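Local coordinates for hypothetical protein PH1566 (Pyrococcus horikoshii, PDB 2E3U), which probably binds RNA through two KH-type domains, as a Dim2p-type factor in pre-ribosomal RNA processing, at residues E36-P41 with D95-I100; V47-K52 with I69-G74; K82-E85 with A89-K92; Q152-E155 with S161-V164; V169-N174 with E179-A184. All blocks are in the same frame, centred on the assembly; numbering follows the deposited sequence.

Interaction 1: residues E36-P41 with D95-I100; sequences EYVKIP and DIVLAI
In the first KH domain of the chain, the edge strand 35-39 and the residue that follows it lie against the last long helix, 87-101, through Val-38 and Ile-40 on one side and Val-97 and Leu-98 on the other. The two methyls of Val-38 divide the work. A chi1 of -60° puts CG1 anti to the carbonyl carbon and leaves CG2 between backbone N and carbonyl carbon, where it reaches Val-97 CG1 at 3.7 Å; Leu-98 CD2 settles over the flank of the same valine, 3.8 Å from Val-38 CB and 3.9 Å from Val-38 CG1. Ile-40 touches by its short branch: CG2 meets Val-97 CG1 at 3.8 Å, the two side chains crossing at about a right angle, and lies 3.6 Å from Val-97 O. Thus Val-97 CG1 is touched by methyls from Val-38 and from Ile-40 just beyond the strand. Val-76 of the central strand adjoins both Val-38 and Val-97. With an alanine at Val-38, the branch methyls that meet the helix would be gone, probably leaving a gap beside Leu-98 CD2 and Val-97 CG1. Every contacting side-chain atom is carbon, which implies that the segments are joined here by shape and exclusion of water, without directional bonds.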
# COMPACT_ATOMS: atom_id res chain seq x y z
N GLU A 36 4.41 -16.37 6.21
CA GLU A 36 3.28 -15.70 5.54
C GLU A 36 3.36 -15.91 4.04
O GLU A 36 4.44 -15.85 3.44
CB GLU A 36 3.22 -14.20 5.86
CG GLU A 36 3.16 -13.86 7.33
CD GLU A 36 1.87 -14.33 8.03
OE1 GLU A 36 0.77 -14.21 7.41
OE2 GLU A 36 1.97 -14.80 9.20
N TYR A 37 2.22 -16.17 3.43
CA TYR A 37 2.21 -16.44 2.00
C TYR A 37 1.35 -15.41 1.32
O TYR A 37 0.20 -15.23 1.72
CB TYR A 37 1.65 -17.84 1.73
CG TYR A 37 1.14 -18.06 0.33
CD1 TYR A 37 -0.17 -17.70 -0.03
CD2 TYR A 37 1.94 -18.66 -0.63
CE1 TYR A 37 -0.66 -17.92 -1.32
CE2 TYR A 37 1.45 -18.91 -1.93
CZ TYR A 37 0.16 -18.53 -2.27
OH TYR A 37 -0.32 -18.75 -3.54
N VAL A 38 1.87 -14.74 0.30
CA VAL A 38 1.01 -13.84 -0.50
C VAL A 38 1.19 -14.01 -2.01
O VAL A 38 2.00 -14.80 -2.46
CB VAL A 38 1.16 -12.32 -0.10
CG1 VAL A 38 0.79 -12.10 1.36
CG2 VAL A 38 2.55 -11.77 -0.41
N LYS A 39 0.44 -13.24 -2.78
CA LYS A 39 0.58 -13.26 -4.23
C LYS A 39 0.47 -11.83 -4.69
O LYS A 39 -0.50 -11.15 -4.33
CB LYS A 39 -0.53 -14.13 -4.85
CG LYS A 39 -0.29 -14.62 -6.27
CD LYS A 39 -0.80 -16.06 -6.43
CE LYS A 39 -0.70 -16.54 -7.87
NZ LYS A 39 -1.52 -17.79 -8.17
N ILE A 40 1.45 -11.37 -5.47
CA ILE A 40 1.47 -10.02 -6.06
C ILE A 40 1.40 -10.16 -7.59
O ILE A 40 1.68 -11.23 -8.11
CB ILE A 40 2.71 -9.17 -5.59
CG1 ILE A 40 4.04 -9.67 -6.22
CG2 ILE A 40 2.78 -9.13 -4.05
CD1 ILE A 40 5.23 -8.64 -6.08
N PRO A 41 0.99 -9.09 -8.31
CA PRO A 41 0.91 -9.19 -9.78
C PRO A 41 2.27 -9.45 -10.39
O PRO A 41 3.27 -8.94 -9.87
CB PRO A 41 0.43 -7.78 -10.22
CG PRO A 41 -0.05 -7.10 -9.01
CD PRO A 41 0.56 -7.77 -7.80
N ASP A 95 3.38 -7.06 4.57
CA ASP A 95 2.62 -5.89 4.22
C ASP A 95 3.42 -4.98 3.28
O ASP A 95 2.84 -4.38 2.40
CB ASP A 95 2.20 -5.15 5.49
CG ASP A 95 1.12 -5.88 6.25
OD1 ASP A 95 0.56 -6.90 5.75
OD2 ASP A 95 0.81 -5.44 7.37
N ILE A 96 4.73 -4.93 3.44
CA ILE A 96 5.58 -4.21 2.51
C ILE A 96 5.55 -4.82 1.12
O ILE A 96 5.40 -4.09 0.12
CB ILE A 96 7.06 -4.16 3.01
CG1 ILE A 96 7.15 -3.26 4.23
CG2 ILE A 96 8.02 -3.71 1.88
CD1 ILE A 96 8.48 -3.45 5.02
N VAL A 97 5.71 -6.14 1.06
CA VAL A 97 5.48 -6.92 -0.17
C VAL A 97 4.12 -6.65 -0.83
O VAL A 97 4.05 -6.38 -2.06
CB VAL A 97 5.58 -8.45 0.11
CG1 VAL A 97 5.19 -9.27 -1.11
CG2 VAL A 97 7.00 -8.80 0.59
N LEU A 98 3.06 -6.76 -0.03
CA LEU A 98 1.69 -6.42 -0.50
C LEU A 98 1.53 -4.97 -0.99
O LEU A 98 0.84 -4.74 -1.98
CB LEU A 98 0.65 -6.65 0.61
CG LEU A 98 0.35 -8.09 0.97
CD1 LEU A 98 -0.57 -8.07 2.18
CD2 LEU A 98 -0.31 -8.79 -0.28
N ALA A 99 2.13 -4.02 -0.26
CA ALA A 99 2.13 -2.60 -0.62
C ALA A 99 2.83 -2.36 -1.98
O ALA A 99 2.30 -1.67 -2.84
CB ALA A 99 2.79 -1.76 0.50
N ILE A 100 4.04 -2.91 -2.15
CA ILE A 100 4.73 -2.91 -3.45
C ILE A 100 3.85 -3.55 -4.56
O ILE A 100 3.69 -3.01 -5.64
CB ILE A 100 6.12 -3.61 -3.35
CG1 ILE A 100 7.00 -2.85 -2.34
CG2 ILE A 100 6.83 -3.70 -4.76
CD1 ILE A 100 8.31 -3.60 -1.96

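Interaction 2: residues V47-K52 with I69-G74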
# COMPACT_ATOMS: atom_id res chain seq x y z
N VAL A 47 9.89 -5.09 -9.55
CA VAL A 47 10.10 -4.02 -8.56
C VAL A 47 10.35 -4.53 -7.12
O VAL A 47 11.16 -3.94 -6.37
CB VAL A 47 9.01 -2.88 -8.63
CG1 VAL A 47 7.67 -3.39 -8.33
CG2 VAL A 47 9.31 -1.76 -7.66
N LEU A 48 9.68 -5.62 -6.75
CA LEU A 48 9.95 -6.27 -5.46
C LEU A 48 11.41 -6.78 -5.38
O LEU A 48 12.06 -6.59 -4.37
CB LEU A 48 8.94 -7.39 -5.16
CG LEU A 48 9.16 -8.27 -3.90
CD1 LEU A 48 8.95 -7.45 -2.66
CD2 LEU A 48 8.22 -9.45 -3.87
N ILE A 49 11.91 -7.39 -6.47
CA ILE A 49 13.28 -7.91 -6.52
C ILE A 49 14.27 -6.77 -6.64
O ILE A 49 15.22 -6.67 -5.85
CB ILE A 49 13.48 -8.96 -7.67
CG1 ILE A 49 12.62 -10.20 -7.43
CG2 ILE A 49 14.95 -9.38 -7.82
CD1 ILE A 49 12.62 -11.23 -8.58
N GLY A 50 14.04 -5.90 -7.63
CA GLY A 50 14.90 -4.74 -7.90
C GLY A 50 16.20 -5.07 -8.60
O GLY A 50 16.42 -6.22 -8.99
N LYS A 51 17.07 -4.06 -8.72
CA LYS A 51 18.43 -4.18 -9.29
C LYS A 51 19.29 -5.25 -8.58
O LYS A 51 19.73 -5.06 -7.44
CB LYS A 51 19.14 -2.80 -9.27
CG LYS A 51 20.65 -2.84 -9.58
CD LYS A 51 21.31 -1.46 -9.55
CE LYS A 51 22.81 -1.60 -9.76
NZ LYS A 51 23.58 -0.37 -9.45
N LYS A 52 19.53 -6.35 -9.30
CA LYS A 52 20.19 -7.56 -8.78
C LYS A 52 19.80 -7.92 -7.33
O LYS A 52 20.66 -8.08 -6.44
CB LYS A 52 21.71 -7.51 -8.98
CG LYS A 52 22.37 -8.87 -9.21
CD LYS A 52 22.24 -9.34 -10.67
CE LYS A 52 22.85 -10.73 -10.88
NZ LYS A 52 24.27 -10.66 -11.32
N ILE A 69 10.65 -15.60 -3.58
CA ILE A 69 9.76 -15.20 -4.66
C ILE A 69 9.67 -16.25 -5.77
O ILE A 69 10.68 -16.77 -6.23
CB ILE A 69 10.15 -13.85 -5.24
CG1 ILE A 69 10.31 -12.80 -4.12
CG2 ILE A 69 9.10 -13.38 -6.30
CD1 ILE A 69 10.91 -11.51 -4.57
N ASP A 70 8.45 -16.59 -6.18
CA ASP A 70 8.27 -17.33 -7.44
C ASP A 70 8.07 -16.28 -8.56
O ASP A 70 7.06 -15.57 -8.57
CB ASP A 70 7.05 -18.23 -7.30
CG ASP A 70 6.99 -19.32 -8.33
OD1 ASP A 70 6.53 -20.42 -7.93
OD2 ASP A 70 7.36 -19.10 -9.51
N SER A 71 9.02 -16.18 -9.48
CA SER A 71 8.97 -15.19 -10.57
C SER A 71 7.93 -15.53 -11.64
O SER A 71 7.55 -14.66 -12.43
CB SER A 71 10.35 -15.03 -11.21
OG SER A 71 11.15 -14.12 -10.46
N GLU A 72 7.49 -16.78 -11.68
CA GLU A 72 6.50 -17.19 -12.67
C GLU A 72 5.06 -16.96 -12.21
O GLU A 72 4.16 -16.75 -13.04
CB GLU A 72 6.70 -18.66 -13.05
CG GLU A 72 7.77 -18.90 -14.13
CD GLU A 72 7.64 -20.25 -14.81
OE1 GLU A 72 6.51 -20.82 -14.82
OE2 GLU A 72 8.65 -20.76 -15.35
N THR A 73 4.83 -17.00 -10.90
CA THR A 73 3.47 -16.97 -10.38
C THR A 73 3.16 -15.69 -9.59
O THR A 73 2.00 -15.36 -9.37
CB THR A 73 3.13 -18.24 -9.55
OG1 THR A 73 3.94 -18.27 -8.37
CG2 THR A 73 3.33 -19.57 -10.38
N GLY A 74 4.19 -14.98 -9.17
CA GLY A 74 4.00 -13.82 -8.30
C GLY A 74 3.78 -14.24 -6.86
O GLY A 74 3.47 -13.41 -6.05
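Ile-69 CD1 is the pivot of this contact, meeting side chains from two consecutive residues at the end of helix 42-49. It lies 3.5 Å from Leu-48 CD2, tighter than usual for two carbons, and 3.7 Å from Leu-48 CG. Ile-49 approaches the same methyl with its CG1, 3.6 Å from Ile-69 CD1. The ethyl arm of Ile-69 can fill this position because CG1 stands opposite the carbonyl carbon (chi1 -51°) and the chain then runs on extended (chi2 170°). Farther out, at the more exposed rim, Ile-49 CD1 comes to 3.7 Å from Ser-71 OG, a plain carbon-oxygen contact.

A second shell shapes the two ends. The turn after Ile-69 is closed by an Asx turn, in which Glu-72 N gives a hydrogen bond to Asp-70 OD2 at 3.2 Å, and by a backbone bond from Gly-74 N to Asp-70 O at 3.0 Å. On the other side, Gly-50 ends the helix with a positive phi of 76°; with Lys-51 and Lys-52 it opens the GXXG loop of the KH family, which in relatives contacts nucleic acid.

Outward from there, Leu-48 also packs on Ile-59 of helix 54-63, on Val-76 of strand 75-80 and on Val-97 of helix 87-101, while Ile-69 lies against Lys-56 and Val-76. The contact therefore ties the helix end before the GXXG loop to the end of strand 65-69.

Interaction 3: residues K82-E85 with A89-K92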
# COMPACT_ATOMS: atom_id res chain seq x y z
N LYS A 82 16.31 -16.90 12.66
CA LYS A 82 16.72 -16.74 14.05
C LYS A 82 16.83 -15.27 14.49
O LYS A 82 16.71 -14.97 15.67
CB LYS A 82 18.01 -17.54 14.37
CG LYS A 82 19.24 -17.23 13.51
CD LYS A 82 20.41 -18.17 13.85
CE LYS A 82 21.12 -18.65 12.60
NZ LYS A 82 22.04 -17.62 12.00
N GLU A 83 17.06 -14.37 13.53
CA GLU A 83 17.19 -12.94 13.79
C GLU A 83 15.84 -12.19 13.94
O GLU A 83 15.84 -11.04 14.36
CB GLU A 83 18.02 -12.25 12.70
CG GLU A 83 19.54 -12.22 12.98
CD GLU A 83 20.36 -11.57 11.84
OE1 GLU A 83 21.50 -11.11 12.13
OE2 GLU A 83 19.89 -11.51 10.66
N THR A 84 14.73 -12.82 13.57
CA THR A 84 13.45 -12.11 13.55
C THR A 84 13.09 -11.64 14.96
O THR A 84 13.06 -12.46 15.89
CB THR A 84 12.29 -12.96 12.92
OG1 THR A 84 12.74 -13.50 11.68
CG2 THR A 84 10.98 -12.09 12.67
N GLU A 85 12.84 -10.35 15.12
CA GLU A 85 12.47 -9.81 16.45
C GLU A 85 11.25 -10.52 17.05
O GLU A 85 11.30 -11.01 18.18
CB GLU A 85 12.21 -8.31 16.38
CG GLU A 85 11.78 -7.69 17.72
CD GLU A 85 11.76 -6.17 17.74
OE1 GLU A 85 11.66 -5.63 18.85
OE2 GLU A 85 11.88 -5.52 16.67
N ALA A 89 7.40 -8.50 12.90
CA ALA A 89 8.41 -8.33 11.88
C ALA A 89 8.05 -9.04 10.57
O ALA A 89 8.24 -8.48 9.50
CB ALA A 89 9.79 -8.76 12.39
N VAL A 90 7.49 -10.24 10.68
CA VAL A 90 7.01 -11.00 9.52
C VAL A 90 5.80 -10.32 8.86
O VAL A 90 5.74 -10.20 7.64
CB VAL A 90 6.68 -12.46 9.96
CG1 VAL A 90 6.12 -13.31 8.84
CG2 VAL A 90 7.94 -13.13 10.54
N TRP A 91 4.81 -9.93 9.67
CA TRP A 91 3.59 -9.24 9.15
C TRP A 91 3.97 -7.95 8.42
O TRP A 91 3.39 -7.64 7.42
CB TRP A 91 2.57 -8.90 10.28
CG TRP A 91 2.20 -10.07 11.11
CD1 TRP A 91 2.17 -11.39 10.71
CD2 TRP A 91 1.78 -10.06 12.48
NE1 TRP A 91 1.76 -12.19 11.74
CE2 TRP A 91 1.53 -11.41 12.85
CE3 TRP A 91 1.61 -9.04 13.43
CZ2 TRP A 91 1.12 -11.78 14.15
CZ3 TRP A 91 1.22 -9.40 14.74
CH2 TRP A 91 0.98 -10.76 15.08
N LYS A 92 4.97 -7.24 8.94
CA LYS A 92 5.40 -6.00 8.36
C LYS A 92 6.12 -6.21 7.04
O LYS A 92 5.91 -5.44 6.09
CB LYS A 92 6.27 -5.22 9.37
CG LYS A 92 5.44 -4.37 10.39
CD LYS A 92 6.39 -3.56 11.30
CE LYS A 92 5.66 -2.62 12.25
NZ LYS A 92 4.55 -1.83 11.61
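Thr-84 turns its two branches in different directions, and the methyl is the one that meets helix 87-101 at Ala-89 and Val-90. A chi1 of -49° sets OG1 beside the threonine's backbone N and so leaves CG2 anti to that N, a position that carries CG2 to Ala-89 CB at 3.5 Å. That pair is methyl against methyl, both CB bonds being directed toward the partner segment. The same CG2 touches Val-90 CG2 at 3.9 Å. Here the side chains lie roughly perpendicular, and the valine offers the methyl that sits beside its own backbone N rather than the one opposite to it. One threonine methyl thus rests against two successive residues of the helix. Glu-85 adds only a glancing approach: its backbone N is 4.4 Å from Ala-89 CB.

The hydroxyl branch of Thr-84 is occupied outside the pair of segments. OG1 is hydrogen-bonded to Lys-64 O, just before strand 65-69, and to Thr-81 N. These bonds would fix the rotation of the side chain and hence the place of CG2. Beyond the contact, Val-90 continues onto Ile-78 and Ser-80 of strand 75-80 and onto Glu-36 of strand 35-39, and Ala-89 N bonds to Asp-86 OD1.

Chemically, the threonine works as a two-sided link: its polar side binds the chain near the sheet, and its apolar side lies on the first turn of the helix, so the contact joins the turn after strand 75-80 to the helix that follows without any polar bond between the segments themselves.

Interaction 4: residues Q152-E155 with S161-V164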
# COMPACT_ATOMS: atom_id res chain seq x y z
N GLN A 152 -2.57 13.83 -4.24
CA GLN A 152 -1.69 14.66 -3.40
C GLN A 152 -2.42 15.44 -2.26
O GLN A 152 -1.96 15.48 -1.12
CB GLN A 152 -0.93 15.61 -4.30
CG GLN A 152 0.28 16.25 -3.69
CD GLN A 152 1.12 17.04 -4.70
OE1 GLN A 152 1.94 17.86 -4.29
NE2 GLN A 152 0.93 16.79 -6.02
N ILE A 153 -3.58 16.04 -2.56
CA ILE A 153 -4.37 16.69 -1.54
C ILE A 153 -4.81 15.69 -0.42
O ILE A 153 -4.60 15.97 0.79
CB ILE A 153 -5.58 17.41 -2.15
CG1 ILE A 153 -5.08 18.57 -3.07
CG2 ILE A 153 -6.55 17.87 -0.99
CD1 ILE A 153 -6.11 19.20 -3.96
N ILE A 154 -5.36 14.53 -0.83
CA ILE A 154 -5.70 13.45 0.13
C ILE A 154 -4.53 13.07 1.02
O ILE A 154 -4.70 12.99 2.21
CB ILE A 154 -6.29 12.16 -0.54
CG1 ILE A 154 -7.49 12.51 -1.41
CG2 ILE A 154 -6.70 11.12 0.52
CD1 ILE A 154 -7.97 11.38 -2.25
N GLU A 155 -3.35 12.85 0.46
CA GLU A 155 -2.20 12.45 1.27
C GLU A 155 -1.74 13.55 2.25
O GLU A 155 -1.43 13.26 3.42
CB GLU A 155 -1.02 12.05 0.36
CG GLU A 155 -1.28 10.85 -0.53
CD GLU A 155 -0.03 10.39 -1.20
OE1 GLU A 155 0.71 11.26 -1.71
OE2 GLU A 155 0.25 9.17 -1.22
N SER A 161 -0.31 7.64 3.06
CA SER A 161 0.19 7.44 1.71
C SER A 161 -0.88 6.65 0.96
O SER A 161 -1.50 5.76 1.54
CB SER A 161 1.49 6.63 1.75
OG SER A 161 2.55 7.31 2.42
N VAL A 162 -1.05 6.94 -0.33
CA VAL A 162 -2.15 6.37 -1.13
C VAL A 162 -1.67 5.90 -2.49
O VAL A 162 -1.02 6.63 -3.19
CB VAL A 162 -3.26 7.41 -1.40
CG1 VAL A 162 -4.32 6.84 -2.39
CG2 VAL A 162 -3.92 7.87 -0.05
N SER A 163 -2.01 4.67 -2.84
CA SER A 163 -1.64 4.11 -4.15
C SER A 163 -2.90 3.59 -4.87
O SER A 163 -3.61 2.70 -4.37
CB SER A 163 -0.63 2.96 -3.95
OG SER A 163 -0.40 2.31 -5.17
N VAL A 164 -3.19 4.18 -6.03
CA VAL A 164 -4.29 3.76 -6.87
C VAL A 164 -3.67 2.92 -8.00
O VAL A 164 -2.83 3.38 -8.75
CB VAL A 164 -5.11 4.98 -7.36
CG1 VAL A 164 -6.39 4.54 -8.08
CG2 VAL A 164 -5.48 5.87 -6.18
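Two hydrogen bonds mark this contact, one of them joining Glu-155 of helix 149-158 to Val-162 of strand 161-165. Val-162 N gives its hydrogen to Glu-155 OE2 at 2.7 Å, with an N-H...O angle of 156°; OE2 accepts through its anti lone pair, the one facing away from OE1. The glutamate reaches it because its chain leaves CG extended (chi2 -170°). The other bond leads outside: the CB of Ser-161 is directed away from the helix segment, and its OG is hydrogen-bonded to Arg-111 NH2.

The ionic part centres on the same carboxylate oxygen. Glu-155 OE2 is also salt-bridged to Arg-108 NH2, while Arg-108 NH1 bonds to Val-162 O. This probably accounts for the 3.5 Å approach of the two acceptors, OE2 of Glu-155 and O of Val-162, since one guanidinium group serves both.

The remaining contacts are apolar or simple van der Waals. Glu-155 OE2 lies 3.4 Å from Ser-161 CA, and Glu-155 CG passes obliquely along the valine, 4.0 Å from Val-162 CG2. The same methyl has a looser contact with Ile-154 CG2, 4.3 Å away. Ile-154 and Val-162 both go on to pack against Ile-185 of helix 175-189, which places this pair on the inner side of the domain.

A leucine in place of Glu-155 would probably leave Val-162 N without its acceptor and Arg-108 without its carboxylate mate. As built, a single carboxylate oxygen takes a backbone N-H from the edge strand and an arginine, so the contact is both directional and ionic, and the nearby positive charge is consistent with an ionised glutamate.

Interaction 5: residues V169-N174 with E179-A184; sequences VAIIGN and EIAKTA
Ile-171 makes the close part of this contact, laying its ethyl arm against the backbone of helix 175-189 at Lys-182. Its CD1 is 3.7 Å from Lys-182 N and 3.8 Å from Lys-182 CA, with Lys-182 CB slightly farther at 4.0 Å. The extended arm (chi2 176°) is what takes the terminal methyl right up to the helix backbone. The shorter branch is less closely fitted: Ile-171 CG2 faces Ala-181 CB at 4.1 Å. The CA atoms of Ile-171 and Ala-181 are 7.6 Å apart, consistent with the small alanine side chain at this place.

Toward the looser side, Lys-182 leads its chain away from Ile-171. Only its CB takes part in the packing; the extended chain beyond ends in a salt bridge from NZ to Glu-120 of strand 118-123, and the residue is partly exposed. Deeper inside, Ala-181 also touches Ile-154 and Ser-158 of helix 149-158. Strand 168-173, the middle strand of its three-stranded antiparallel sheet, thus packs on the helix that directly follows it, as expected for the third strand and the C-terminal helix of the beta-alpha-alpha-beta-beta-alpha core of a type I KH domain.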
# COMPACT_ATOMS: atom_id res chain seq x y z
N VAL A 169 -7.30 0.58 -4.33
CA VAL A 169 -6.60 1.71 -3.75
C VAL A 169 -5.97 1.13 -2.51
O VAL A 169 -6.61 0.36 -1.81
CB VAL A 169 -7.55 2.87 -3.29
CG1 VAL A 169 -6.77 4.16 -3.02
CG2 VAL A 169 -8.56 3.14 -4.31
N ALA A 170 -4.72 1.50 -2.21
CA ALA A 170 -4.05 1.01 -1.00
C ALA A 170 -3.57 2.21 -0.17
O ALA A 170 -3.15 3.21 -0.72
CB ALA A 170 -2.88 0.09 -1.34
N ILE A 171 -3.66 2.10 1.15
CA ILE A 171 -3.42 3.19 2.07
C ILE A 171 -2.45 2.74 3.15
O ILE A 171 -2.53 1.60 3.61
CB ILE A 171 -4.73 3.71 2.72
CG1 ILE A 171 -5.83 3.88 1.66
CG2 ILE A 171 -4.46 5.04 3.46
CD1 ILE A 171 -7.24 4.30 2.21
N ILE A 172 -1.50 3.61 3.49
CA ILE A 172 -0.53 3.36 4.56
C ILE A 172 -0.59 4.53 5.51
O ILE A 172 -0.50 5.67 5.08
CB ILE A 172 0.94 3.19 4.05
CG1 ILE A 172 1.08 1.94 3.19
CG2 ILE A 172 1.88 3.08 5.24
CD1 ILE A 172 2.37 1.90 2.34
N GLY A 173 -0.79 4.24 6.78
CA GLY A 173 -1.05 5.27 7.75
C GLY A 173 -1.25 4.69 9.11
O GLY A 173 -1.39 3.49 9.25
N ASN A 174 -1.26 5.54 10.14
CA ASN A 174 -1.83 5.06 11.40
C ASN A 174 -3.36 4.90 11.21
O ASN A 174 -3.90 5.41 10.23
CB ASN A 174 -1.42 5.95 12.59
CG ASN A 174 -2.11 7.31 12.59
OD1 ASN A 174 -1.53 8.31 13.02
ND2 ASN A 174 -3.34 7.34 12.13
N GLU A 179 -8.31 6.05 8.06
CA GLU A 179 -9.73 6.28 8.16
C GLU A 179 -10.14 7.59 7.45
O GLU A 179 -11.16 7.63 6.75
CB GLU A 179 -10.11 6.31 9.66
CG GLU A 179 -11.46 5.77 9.97
CD GLU A 179 -12.56 6.57 9.33
OE1 GLU A 179 -13.49 5.93 8.77
OE2 GLU A 179 -12.50 7.84 9.38
N ILE A 180 -9.36 8.66 7.64
CA ILE A 180 -9.56 9.93 6.95
C ILE A 180 -9.40 9.84 5.41
O ILE A 180 -10.23 10.37 4.66
CB ILE A 180 -8.62 11.03 7.51
CG1 ILE A 180 -8.95 11.35 8.97
CG2 ILE A 180 -8.69 12.34 6.64
CD1 ILE A 180 -7.88 12.16 9.66
N ALA A 181 -8.30 9.22 4.94
CA ALA A 181 -8.04 9.05 3.49
C ALA A 181 -9.09 8.13 2.92
O ALA A 181 -9.67 8.43 1.90
CB ALA A 181 -6.61 8.48 3.20
N LYS A 182 -9.34 7.02 3.59
CA LYS A 182 -10.41 6.10 3.18
C LYS A 182 -11.75 6.81 2.94
O LYS A 182 -12.38 6.63 1.90
CB LYS A 182 -10.60 4.96 4.22
CG LYS A 182 -11.29 3.74 3.65
CD LYS A 182 -11.75 2.73 4.72
CE LYS A 182 -12.77 1.76 4.11
NZ LYS A 182 -12.84 0.45 4.81
N THR A 183 -12.19 7.56 3.95
CA THR A 183 -13.44 8.36 3.86
C THR A 183 -13.48 9.36 2.68
O THR A 183 -14.47 9.39 1.96
CB THR A 183 -13.74 9.08 5.18
OG1 THR A 183 -13.73 8.12 6.24
CG2 THR A 183 -15.10 9.73 5.14
N ALA A 184 -12.41 10.14 2.48
CA ALA A 184 -12.29 11.06 1.35
C ALA A 184 -12.40 10.32 0.01
O ALA A 184 -13.11 10.75 -0.89
CB ALA A 184 -10.98 11.80 1.41

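How the interactions relate
Interactions 1, 2 and 3 belong to the first KH unit, 4 and 5 to the second. Interactions 1 and 5 are buried strand-helix packings, the first between branched aliphatic side chains, the other an isoleucine against helix backbone and alanine; they meet across the two units where Ala-99 CB touches Ile-172 CD1 at 4.1 Å. Interaction 3 shares helix 87-101 with interaction 1, nearer the helix start, and is more exposed. Interaction 2 also has an exposed rim, and joins interaction 1 through Ile-40 N and Gly-74 O, 2.9 Å apart. Interactions 4 and 5 use neighbouring strands of one sheet. Interaction 4, partly buried, is polar through a carboxylate and alone has a hydrogen bond between its segments.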